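Local coordinates for protein carbohydrate kinase, FGGY (Novosphingobium aromaticivorans, PDB 3H6E) that probably phosphorylates a carbohydrate substrate, as a member of the FGGY family of sugar kinases in the actin-like ATPase superfamily, at residues N250-F261 with S387-A398; R297-L307 with I338-P348. All coordinates share one frame; numbering follows the deposited sequence.

Interaction 1: N250-F261 with S387-A398; sequences NEATVLSTGTWF and STGRILVEGRFA
Backbone bonds tie T253 and L255 to the neighbouring parallel strand: T253 N donates to R390 O (2.8 Å), L392 N to T253 O, L255 N to L392 O and E394 N to L255 O. L392 thus bonds through both N and O to the residues on either side of V254, as parallel pairing requires. Farther along, the hydroxyl of T257 takes over. With chi1 at 68° its OG1 sits between the backbone N and the carbonyl carbon, from where it donates to E394 O (2.8 Å) in the carbonyl plane and accepts from F397 N (3.1 Å), tying down the start of the 3-10 segment that begins at R396; threonine suits the place because a hydroxyl can donate to one backbone group and accept from another. A water joins T257 O to R396 N. At the other end T253 OG1 and S387 OG share a hydrogen bond of 2.7 Å. There too the amide of N250, whose ND2 is held by E246, lies over one face of the R390 guanidinium, the planes only 24° apart. Packing completes the contact: V254 CG2 reaches L392 CB on one face of the sheet, L255 CB meets I391 CG2 on the other, and F261 CZ lies over a face of the F397 ring. Helix 233-241 packs on V254 and L392, helix 363-384 on T253 and I391, while strands 261-266 and 415-419 continue the sheet.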
loop_
_atom_site.group_PDB
_atom_site.type_symbol
_atom_site.label_atom_id
_atom_site.label_comp_id
_atom_site.label_asym_id
_atom_site.label_seq_id
_atom_site.Cartn_x
_atom_site.Cartn_y
_atom_site.Cartn_z
ATOM N N ASN A 250 10.891 -12.660 -10.621
ATOM C CA ASN A 250 9.987 -13.090 -11.683
ATOM C C ASN A 250 8.820 -12.136 -11.916
ATOM O O ASN A 250 8.511 -11.283 -11.081
ATOM C CB ASN A 250 9.448 -14.493 -11.386
ATOM C CG ASN A 250 10.555 -15.504 -11.134
ATOM O OD1 ASN A 250 11.537 -15.566 -11.874
ATOM N ND2 ASN A 250 10.397 -16.308 -10.085
ATOM N N GLU A 251 8.172 -12.289 -13.064
ATOM C CA GLU A 251 6.950 -11.559 -13.337
ATOM C C GLU A 251 5.920 -12.022 -12.321
ATOM O O GLU A 251 5.559 -13.200 -12.286
ATOM C CB GLU A 251 6.470 -11.836 -14.760
ATOM C CG GLU A 251 5.883 -10.617 -15.449
ATOM C CD GLU A 251 4.462 -10.381 -15.050
ATOM O OE1 GLU A 251 3.689 -11.357 -15.078
ATOM O OE2 GLU A 251 4.112 -9.235 -14.708
ATOM N N ALA A 252 5.463 -11.102 -11.478
ATOM C CA ALA A 252 4.560 -11.467 -10.393
ATOM C C ALA A 252 3.683 -10.303 -9.989
ATOM O O ALA A 252 4.027 -9.148 -10.227
ATOM C CB ALA A 252 5.346 -11.962 -9.195
ATOM N N THR A 253 2.549 -10.614 -9.377
ATOM C CA THR A 253 1.632 -9.605 -8.879
ATOM C C THR A 253 1.240 -9.929 -7.441
ATOM O O THR A 253 0.862 -11.058 -7.137
ATOM C CB THR A 253 0.350 -9.551 -9.728
ATOM O OG1 THR A 253 0.653 -9.032 -11.031
ATOM C CG2 THR A 253 -0.698 -8.670 -9.062
ATOM N N VAL A 254 1.340 -8.943 -6.557
ATOM C CA VAL A 254 0.842 -9.104 -5.201
ATOM C C VAL A 254 -0.545 -8.484 -5.081
ATOM O O VAL A 254 -0.750 -7.319 -5.426
ATOM C CB VAL A 254 1.785 -8.489 -4.151
ATOM C CG1 VAL A 254 1.183 -8.631 -2.759
ATOM C CG2 VAL A 254 3.162 -9.140 -4.212
ATOM N N LEU A 255 -1.502 -9.275 -4.613
ATOM C CA LEU A 255 -2.859 -8.791 -4.443
ATOM C C LEU A 255 -3.182 -8.698 -2.964
ATOM O O LEU A 255 -3.424 -9.713 -2.312
ATOM C CB LEU A 255 -3.861 -9.722 -5.122
ATOM C CG LEU A 255 -5.325 -9.311 -4.935
ATOM C CD1 LEU A 255 -5.690 -8.214 -5.912
ATOM C CD2 LEU A 255 -6.252 -10.500 -5.102
ATOM N N SER A 256 -3.179 -7.480 -2.433
ATOM C CA SER A 256 -3.514 -7.284 -1.030
ATOM C C SER A 256 -5.023 -7.112 -0.862
ATOM O O SER A 256 -5.700 -6.550 -1.723
ATOM C CB SER A 256 -2.754 -6.100 -0.433
ATOM O OG SER A 256 -3.118 -4.888 -1.051
ATOM N N THR A 257 -5.546 -7.615 0.248
ATOM C CA THR A 257 -6.977 -7.577 0.498
ATOM C C THR A 257 -7.281 -6.964 1.860
ATOM O O THR A 257 -6.386 -6.784 2.683
ATOM C CB THR A 257 -7.607 -8.987 0.387
ATOM O OG1 THR A 257 -7.151 -9.811 1.466
ATOM C CG2 THR A 257 -7.233 -9.634 -0.935
ATOM N N GLY A 258 -8.555 -6.677 2.087
ATOM C CA GLY A 258 -9.007 -5.923 3.241
ATOM C C GLY A 258 -10.163 -5.043 2.788
ATOM O O GLY A 258 -10.898 -5.411 1.869
ATOM N N THR A 259 -10.329 -3.879 3.409
ATOM C CA THR A 259 -11.329 -2.935 2.917
ATOM C C THR A 259 -11.094 -2.693 1.428
ATOM O O THR A 259 -12.025 -2.732 0.627
ATOM C CB THR A 259 -11.292 -1.595 3.670
ATOM O OG1 THR A 259 -11.701 -1.796 5.027
ATOM C CG2 THR A 259 -12.239 -0.606 3.021
ATOM N N TRP A 260 -9.836 -2.460 1.069
ATOM C CA TRP A 260 -9.443 -2.333 -0.325
ATOM C C TRP A 260 -8.729 -3.593 -0.809
ATOM O O TRP A 260 -7.819 -4.100 -0.150
ATOM C CB TRP A 260 -8.517 -1.129 -0.518
ATOM C CG TRP A 260 -9.212 0.195 -0.533
ATOM C CD1 TRP A 260 -9.462 1.007 0.539
ATOM C CD2 TRP A 260 -9.737 0.874 -1.680
ATOM N NE1 TRP A 260 -10.118 2.143 0.130
ATOM C CE2 TRP A 260 -10.298 2.087 -1.228
ATOM C CE3 TRP A 260 -9.792 0.571 -3.046
ATOM C CZ2 TRP A 260 -10.902 2.999 -2.092
ATOM C CZ3 TRP A 260 -10.396 1.479 -3.902
ATOM C CH2 TRP A 260 -10.942 2.676 -3.423
ATOM N N PHE A 261 -9.155 -4.096 -1.961
ATOM C CA PHE A 261 -8.410 -5.120 -2.675
ATOM C C PHE A 261 -7.522 -4.402 -3.684
ATOM O O PHE A 261 -8.021 -3.692 -4.555
ATOM C CB PHE A 261 -9.362 -6.063 -3.407
ATOM C CG PHE A 261 -10.054 -7.050 -2.514
ATOM C CD1 PHE A 261 -10.473 -6.690 -1.244
ATOM C CD2 PHE A 261 -10.313 -8.337 -2.961
ATOM C CE1 PHE A 261 -11.121 -7.600 -0.429
ATOM C CE2 PHE A 261 -10.964 -9.251 -2.154
ATOM C CZ PHE A 261 -11.366 -8.885 -0.886
ATOM N N SER A 387 -1.625 -8.509 -15.316
ATOM C CA SER A 387 -1.113 -9.464 -14.332
ATOM C C SER A 387 -1.152 -10.886 -14.880
ATOM O O SER A 387 -2.185 -11.345 -15.367
ATOM C CB SER A 387 -1.922 -9.402 -13.030
ATOM O OG SER A 387 -1.582 -8.271 -12.250
ATOM N N THR A 388 -0.020 -11.577 -14.792
ATOM C CA THR A 388 0.076 -12.963 -15.224
ATOM C C THR A 388 1.119 -13.718 -14.414
ATOM O O THR A 388 1.877 -13.120 -13.648
ATOM C CB THR A 388 0.474 -13.068 -16.706
ATOM O OG1 THR A 388 1.700 -12.358 -16.923
ATOM C CG2 THR A 388 -0.614 -12.499 -17.603
ATOM N N GLY A 389 1.150 -15.035 -14.591
ATOM C CA GLY A 389 2.232 -15.856 -14.081
ATOM C C GLY A 389 2.131 -16.245 -12.620
ATOM O O GLY A 389 1.879 -17.402 -12.294
ATOM N N ARG A 390 2.344 -15.276 -11.737
ATOM C CA ARG A 390 2.344 -15.533 -10.306
ATOM C C ARG A 390 1.547 -14.470 -9.572
ATOM O O ARG A 390 1.789 -13.277 -9.740
ATOM C CB ARG A 390 3.778 -15.564 -9.779
ATOM C CG ARG A 390 4.687 -16.489 -10.561
ATOM C CD ARG A 390 6.146 -16.209 -10.277
ATOM N NE ARG A 390 6.972 -16.508 -11.441
ATOM C CZ ARG A 390 7.666 -17.628 -11.602
ATOM N NH1 ARG A 390 7.646 -18.567 -10.663
ATOM N NH2 ARG A 390 8.388 -17.803 -12.705
ATOM N N ILE A 391 0.590 -14.909 -8.763
ATOM C CA ILE A 391 -0.180 -13.991 -7.937
ATOM C C ILE A 391 -0.115 -14.407 -6.475
ATOM O O ILE A 391 -0.432 -15.542 -6.125
ATOM C CB ILE A 391 -1.648 -13.915 -8.379
ATOM C CG1 ILE A 391 -1.732 -13.510 -9.850
ATOM C CG2 ILE A 391 -2.411 -12.927 -7.516
ATOM C CD1 ILE A 391 -3.125 -13.157 -10.307
ATOM N N LEU A 392 0.308 -13.481 -5.624
ATOM C CA LEU A 392 0.371 -13.728 -4.193
ATOM C C LEU A 392 -0.737 -12.962 -3.488
ATOM O O LEU A 392 -0.747 -11.730 -3.488
ATOM C CB LEU A 392 1.736 -13.313 -3.648
ATOM C CG LEU A 392 1.887 -13.215 -2.129
ATOM C CD1 LEU A 392 1.426 -14.499 -1.447
ATOM C CD2 LEU A 392 3.333 -12.885 -1.775
ATOM N N VAL A 393 -1.682 -13.694 -2.905
ATOM C CA VAL A 393 -2.759 -13.081 -2.135
ATOM C C VAL A 393 -2.308 -12.863 -0.695
ATOM O O VAL A 393 -1.736 -13.760 -0.074
ATOM C CB VAL A 393 -4.036 -13.945 -2.150
ATOM C CG1 VAL A 393 -5.185 -13.206 -1.486
ATOM C CG2 VAL A 393 -4.405 -14.322 -3.575
ATOM N N GLU A 394 -2.555 -11.667 -0.172
ATOM C CA GLU A 394 -2.247 -11.347 1.219
ATOM C C GLU A 394 -3.444 -10.651 1.854
ATOM O O GLU A 394 -4.463 -10.432 1.197
ATOM C CB GLU A 394 -1.004 -10.465 1.311
ATOM C CG GLU A 394 0.210 -11.050 0.617
ATOM C CD GLU A 394 1.476 -10.282 0.927
ATOM O OE1 GLU A 394 1.370 -9.115 1.355
ATOM O OE2 GLU A 394 2.576 -10.845 0.742
ATOM N N GLY A 395 -3.320 -10.300 3.129
ATOM C CA GLY A 395 -4.425 -9.708 3.861
ATOM C C GLY A 395 -5.356 -10.776 4.398
ATOM O O GLY A 395 -5.107 -11.967 4.216
ATOM N N ARG A 396 -6.438 -10.360 5.048
ATOM C CA ARG A 396 -7.324 -11.311 5.714
ATOM C C ARG A 396 -8.078 -12.243 4.765
ATOM O O ARG A 396 -8.438 -13.356 5.143
ATOM C CB ARG A 396 -8.293 -10.594 6.666
ATOM C CG ARG A 396 -9.436 -9.843 6.004
ATOM C CD ARG A 396 -10.349 -9.239 7.071
ATOM N NE ARG A 396 -11.412 -8.405 6.513
ATOM C CZ ARG A 396 -12.657 -8.818 6.291
ATOM N NH1 ARG A 396 -13.012 -10.066 6.568
ATOM N NH2 ARG A 396 -13.552 -7.980 5.783
ATOM N N PHE A 397 -8.306 -11.801 3.533
ATOM C CA PHE A 397 -9.069 -12.602 2.580
ATOM C C PHE A 397 -8.230 -13.709 1.943
ATOM O O PHE A 397 -8.677 -14.401 1.029
ATOM C CB PHE A 397 -9.726 -11.712 1.524
ATOM C CG PHE A 397 -10.855 -10.877 2.065
ATOM C CD1 PHE A 397 -12.152 -11.364 2.069
ATOM C CD2 PHE A 397 -10.617 -9.615 2.584
ATOM C CE1 PHE A 397 -13.188 -10.609 2.572
ATOM C CE2 PHE A 397 -11.649 -8.854 3.088
ATOM C CZ PHE A 397 -12.938 -9.351 3.082
ATOM N N ALA A 398 -7.007 -13.869 2.441
ATOM C CA ALA A 398 -6.179 -15.019 2.098
ATOM C C ALA A 398 -6.695 -16.288 2.767
ATOM O O ALA A 398 -6.545 -17.383 2.237
ATOM C CB ALA A 398 -4.731 -14.763 2.486
HETATM O O HOH W 1 2.168 -10.390 -12.992
HETATM O O HOH W 2 -6.692 -7.479 5.367
#

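Interaction 2: R297-L307 with I338-P348; sequences RFMGGREIETL and ILPTLMRGFGP
E303 of helix 300-308 reaches across to the loop after strand 337-339 and accepts L342 N at OE1 (2.9 Å), from above the carboxylate plane. Its chain, extended beyond CG (chi2 -163°), carries the acid from helix to backbone, and the hydroxyl of Y373 is hydrogen-bonded to the same OE1. A water links E303 OE2 to M299 N at the helix N-cap, so this buried carboxylate is met at both oxygens. T341 OG1, in an ST turn, accepts M343 N at 3.2 Å. Packing is close in two places: beside the L342 bond that leucine fits against L307, CD2 to CD2 at 3.5 Å, and farther along CB of F298 rests on P348 CD (3.5 Å) and G347 CA. Glycine suits 347 twice over: a CB would run into F298 CB, and at phi 87° would also press on the preceding carbonyl O. The side chain of M299, modelled as selenomethionine, lies above one face of the F346 ring, SE 4.9 Å from the centroid, a Met-aromatic contact; its methyl is modelled too close to be trusted. Toward solvent the contact thins: R302 lays its stem alongside M343, CG 3.6 Å from M343 CG, and T306 CB lies 4.1 Å from L342 CD2. Helix 363-384 packs on F298, L342 and P348, strand 355-357 pairs with 337-339, and strand 292-298 enters from the large sheet.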
loop_
_atom_site.group_PDB
_atom_site.type_symbol
_atom_site.label_atom_id
_atom_site.label_comp_id
_atom_site.label_asym_id
_atom_site.label_seq_id
_atom_site.Cartn_x
_atom_site.Cartn_y
_atom_site.Cartn_z
ATOM N N ARG A 297 -7.260 -1.229 -8.137
ATOM C CA ARG A 297 -7.996 -1.570 -6.925
ATOM C C ARG A 297 -9.513 -1.544 -7.074
ATOM O O ARG A 297 -10.061 -1.073 -8.073
ATOM C CB ARG A 297 -7.570 -0.706 -5.723
ATOM C CG ARG A 297 -6.710 0.512 -6.030
ATOM C CD ARG A 297 -7.473 1.605 -6.755
ATOM N NE ARG A 297 -8.281 2.462 -5.883
ATOM C CZ ARG A 297 -7.795 3.466 -5.152
ATOM N NH1 ARG A 297 -6.493 3.717 -5.155
ATOM N NH2 ARG A 297 -8.603 4.210 -4.407
ATOM N N PHE A 298 -10.169 -2.088 -6.057
ATOM C CA PHE A 298 -11.607 -1.971 -5.873
ATOM C C PHE A 298 -11.867 -2.297 -4.407
ATOM O O PHE A 298 -11.099 -3.033 -3.788
ATOM C CB PHE A 298 -12.382 -2.907 -6.811
ATOM C CG PHE A 298 -12.333 -4.356 -6.418
ATOM C CD1 PHE A 298 -11.216 -5.127 -6.692
ATOM C CD2 PHE A 298 -13.420 -4.957 -5.799
ATOM C CE1 PHE A 298 -11.173 -6.468 -6.340
ATOM C CE2 PHE A 298 -13.385 -6.297 -5.446
ATOM C CZ PHE A 298 -12.255 -7.053 -5.716
HETATM N N MSE A 299 -12.926 -1.732 -3.845
HETATM C CA MSE A 299 -13.165 -1.866 -2.415
HETATM C C MSE A 299 -13.805 -3.194 -2.053
HETATM O O MSE A 299 -14.898 -3.237 -1.490
HETATM C CB MSE A 299 -14.001 -0.700 -1.902
HETATM C CG MSE A 299 -13.164 0.526 -1.601
HETATM SE SE MSE A 299 -14.102 1.789 -0.469
HETATM C CE MSE A 299 -15.179 2.618 -1.852
ATOM N N GLY A 300 -13.101 -4.273 -2.368
ATOM C CA GLY A 300 -13.597 -5.617 -2.151
ATOM C C GLY A 300 -14.180 -5.855 -0.776
ATOM O O GLY A 300 -15.343 -6.227 -0.654
ATOM N N GLY A 301 -13.372 -5.641 0.258
ATOM C CA GLY A 301 -13.791 -5.906 1.624
ATOM C C GLY A 301 -15.041 -5.156 2.037
ATOM O O GLY A 301 -15.831 -5.645 2.845
ATOM N N ARG A 302 -15.224 -3.964 1.482
ATOM C CA ARG A 302 -16.373 -3.134 1.817
ATOM C C ARG A 302 -17.661 -3.708 1.233
ATOM O O ARG A 302 -18.720 -3.653 1.860
ATOM C CB ARG A 302 -16.161 -1.707 1.313
ATOM C CG ARG A 302 -17.428 -0.873 1.280
ATOM C CD ARG A 302 -17.980 -0.641 2.674
ATOM N NE ARG A 302 -17.106 0.213 3.475
ATOM C CZ ARG A 302 -17.189 1.540 3.511
ATOM N NH1 ARG A 302 -18.111 2.171 2.792
ATOM N NH2 ARG A 302 -16.353 2.237 4.270
ATOM N N GLU A 303 -17.566 -4.259 0.027
ATOM C CA GLU A 303 -18.736 -4.820 -0.638
ATOM C C GLU A 303 -19.154 -6.121 0.033
ATOM O O GLU A 303 -20.333 -6.342 0.312
ATOM C CB GLU A 303 -18.447 -5.046 -2.120
ATOM C CG GLU A 303 -17.751 -3.865 -2.786
ATOM C CD GLU A 303 -17.832 -3.915 -4.297
ATOM O OE1 GLU A 303 -18.908 -4.270 -4.821
ATOM O OE2 GLU A 303 -16.824 -3.595 -4.960
ATOM N N ILE A 304 -18.177 -6.978 0.297
ATOM C CA ILE A 304 -18.431 -8.214 1.016
ATOM C C ILE A 304 -19.151 -7.933 2.338
ATOM O O ILE A 304 -20.126 -8.604 2.678
ATOM C CB ILE A 304 -17.123 -8.983 1.275
ATOM C CG1 ILE A 304 -16.549 -9.507 -0.048
ATOM C CG2 ILE A 304 -17.362 -10.120 2.252
ATOM C CD1 ILE A 304 -15.274 -10.328 0.099
ATOM N N GLU A 305 -18.674 -6.927 3.069
ATOM C CA GLU A 305 -19.246 -6.575 4.364
ATOM C C GLU A 305 -20.682 -6.084 4.231
ATOM O O GLU A 305 -21.504 -6.305 5.118
ATOM C CB GLU A 305 -18.404 -5.508 5.059
ATOM C CG GLU A 305 -18.736 -5.339 6.532
ATOM C CD GLU A 305 -18.455 -3.938 7.038
ATOM O OE1 GLU A 305 -17.481 -3.768 7.803
ATOM O OE2 GLU A 305 -19.206 -3.008 6.663
ATOM N N THR A 306 -20.978 -5.404 3.129
ATOM C CA THR A 306 -22.348 -4.996 2.860
ATOM C C THR A 306 -23.216 -6.245 2.797
ATOM O O THR A 306 -24.314 -6.279 3.352
ATOM C CB THR A 306 -22.470 -4.223 1.536
ATOM O OG1 THR A 306 -21.501 -3.168 1.499
ATOM C CG2 THR A 306 -23.868 -3.633 1.388
ATOM N N LEU A 307 -22.700 -7.277 2.133
ATOM C CA LEU A 307 -23.422 -8.535 1.953
ATOM C C LEU A 307 -23.611 -9.330 3.247
ATOM O O LEU A 307 -24.709 -9.795 3.535
ATOM C CB LEU A 307 -22.723 -9.420 0.916
ATOM C CG LEU A 307 -22.993 -9.195 -0.575
ATOM C CD1 LEU A 307 -24.328 -8.496 -0.772
ATOM C CD2 LEU A 307 -21.866 -8.415 -1.232
ATOM N N ILE A 338 -23.929 -12.399 -7.880
ATOM C CA ILE A 338 -23.998 -10.980 -7.532
ATOM C C ILE A 338 -23.406 -10.123 -8.641
ATOM O O ILE A 338 -22.309 -10.398 -9.118
ATOM C CB ILE A 338 -23.175 -10.691 -6.263
ATOM C CG1 ILE A 338 -23.609 -11.599 -5.113
ATOM C CG2 ILE A 338 -23.267 -9.215 -5.881
ATOM C CD1 ILE A 338 -22.596 -11.675 -3.981
ATOM N N LEU A 339 -24.117 -9.074 -9.038
ATOM C CA LEU A 339 -23.610 -8.153 -10.050
ATOM C C LEU A 339 -23.051 -6.873 -9.420
ATOM O O LEU A 339 -23.631 -6.336 -8.479
ATOM C CB LEU A 339 -24.709 -7.814 -11.056
ATOM C CG LEU A 339 -25.470 -9.003 -11.650
ATOM C CD1 LEU A 339 -26.392 -8.536 -12.757
ATOM C CD2 LEU A 339 -24.516 -10.065 -12.168
ATOM N N PRO A 340 -21.908 -6.392 -9.938
ATOM C CA PRO A 340 -21.251 -5.151 -9.505
ATOM C C PRO A 340 -22.112 -3.935 -9.827
ATOM O O PRO A 340 -22.868 -3.986 -10.794
ATOM C CB PRO A 340 -19.977 -5.112 -10.358
ATOM C CG PRO A 340 -19.765 -6.517 -10.814
ATOM C CD PRO A 340 -21.138 -7.087 -10.981
ATOM N N THR A 341 -21.995 -2.859 -9.051
ATOM C CA THR A 341 -21.068 -2.788 -7.929
ATOM C C THR A 341 -21.796 -2.355 -6.662
ATOM O O THR A 341 -22.877 -1.765 -6.726
ATOM C CB THR A 341 -19.943 -1.765 -8.196
ATOM O OG1 THR A 341 -18.989 -1.807 -7.127
ATOM C CG2 THR A 341 -20.513 -0.361 -8.294
ATOM N N LEU A 342 -21.194 -2.634 -5.512
ATOM C CA LEU A 342 -21.772 -2.231 -4.234
ATOM C C LEU A 342 -21.104 -0.974 -3.672
ATOM O O LEU A 342 -21.466 -0.501 -2.598
ATOM C CB LEU A 342 -21.715 -3.381 -3.222
ATOM C CG LEU A 342 -22.534 -4.616 -3.608
ATOM C CD1 LEU A 342 -21.692 -5.590 -4.428
ATOM C CD2 LEU A 342 -23.100 -5.306 -2.374
HETATM N N MSE A 343 -20.130 -0.444 -4.410
HETATM C CA MSE A 343 -19.475 0.815 -4.058
HETATM C C MSE A 343 -19.398 1.772 -5.244
HETATM O O MSE A 343 -18.327 1.953 -5.828
HETATM C CB MSE A 343 -18.061 0.570 -3.527
HETATM C CG MSE A 343 -17.970 0.382 -2.026
HETATM SE SE MSE A 343 -18.964 1.709 -0.986
HETATM C CE MSE A 343 -18.153 3.364 -1.610
ATOM N N ARG A 344 -20.531 2.385 -5.585
ATOM C CA ARG A 344 -20.604 3.343 -6.689
ATOM C C ARG A 344 -19.378 4.243 -6.744
ATOM O O ARG A 344 -19.012 4.860 -5.746
ATOM C CB ARG A 344 -21.856 4.213 -6.565
ATOM C CG ARG A 344 -23.124 3.569 -7.076
ATOM C CD ARG A 344 -23.196 3.606 -8.591
ATOM N NE ARG A 344 -23.507 4.939 -9.102
ATOM C CZ ARG A 344 -23.916 5.174 -10.345
ATOM N NH1 ARG A 344 -24.069 4.167 -11.194
ATOM N NH2 ARG A 344 -24.178 6.411 -10.744
ATOM N N GLY A 345 -18.750 4.314 -7.913
ATOM C CA GLY A 345 -17.615 5.195 -8.112
ATOM C C GLY A 345 -16.254 4.576 -7.843
ATOM O O GLY A 345 -15.234 5.249 -7.959
ATOM N N PHE A 346 -16.226 3.294 -7.496
ATOM C CA PHE A 346 -14.971 2.641 -7.144
ATOM C C PHE A 346 -14.797 1.311 -7.861
ATOM O O PHE A 346 -15.767 0.591 -8.110
ATOM C CB PHE A 346 -14.889 2.428 -5.631
ATOM C CG PHE A 346 -14.959 3.700 -4.838
ATOM C CD1 PHE A 346 -13.800 4.355 -4.451
ATOM C CD2 PHE A 346 -16.180 4.245 -4.485
ATOM C CE1 PHE A 346 -13.860 5.527 -3.721
ATOM C CE2 PHE A 346 -16.249 5.416 -3.757
ATOM C CZ PHE A 346 -15.084 6.057 -3.375
ATOM N N GLY A 347 -13.551 0.987 -8.185
ATOM C CA GLY A 347 -13.241 -0.276 -8.823
ATOM C C GLY A 347 -13.361 -0.245 -10.333
ATOM O O GLY A 347 -13.506 0.822 -10.938
ATOM N N PRO A 348 -13.293 -1.429 -10.955
ATOM C CA PRO A 348 -13.373 -1.599 -12.408
ATOM C C PRO A 348 -14.772 -1.318 -12.947
ATOM O O PRO A 348 -14.905 -0.976 -14.119
ATOM C CB PRO A 348 -13.026 -3.078 -12.609
ATOM C CG PRO A 348 -12.357 -3.500 -11.343
ATOM C CD PRO A 348 -12.997 -2.696 -10.269
HETATM O O HOH W 3 -15.283 -1.148 -5.486
#

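Both contacts belong to the C-terminal FGGY domain and share its large mixed sheet, their centres about 17 Å apart. Interaction 1 joins two central strands of that sheet; interaction 2 starts where strand 292-298 leaves it for helix 300-308. They meet at F261, which follows the 252-256 strand: F261 N lies 2.9 Å from F298 O, a probable hydrogen bond, and the two phenylalanine rings also touch. Beside them W260 makes a cation-pi contact with R297, while I304 of the helix packs on F397. Helix 363-384 spans both contacts. In FGGY kinases the active site generally lies in the cleft between the N- and C-terminal domains.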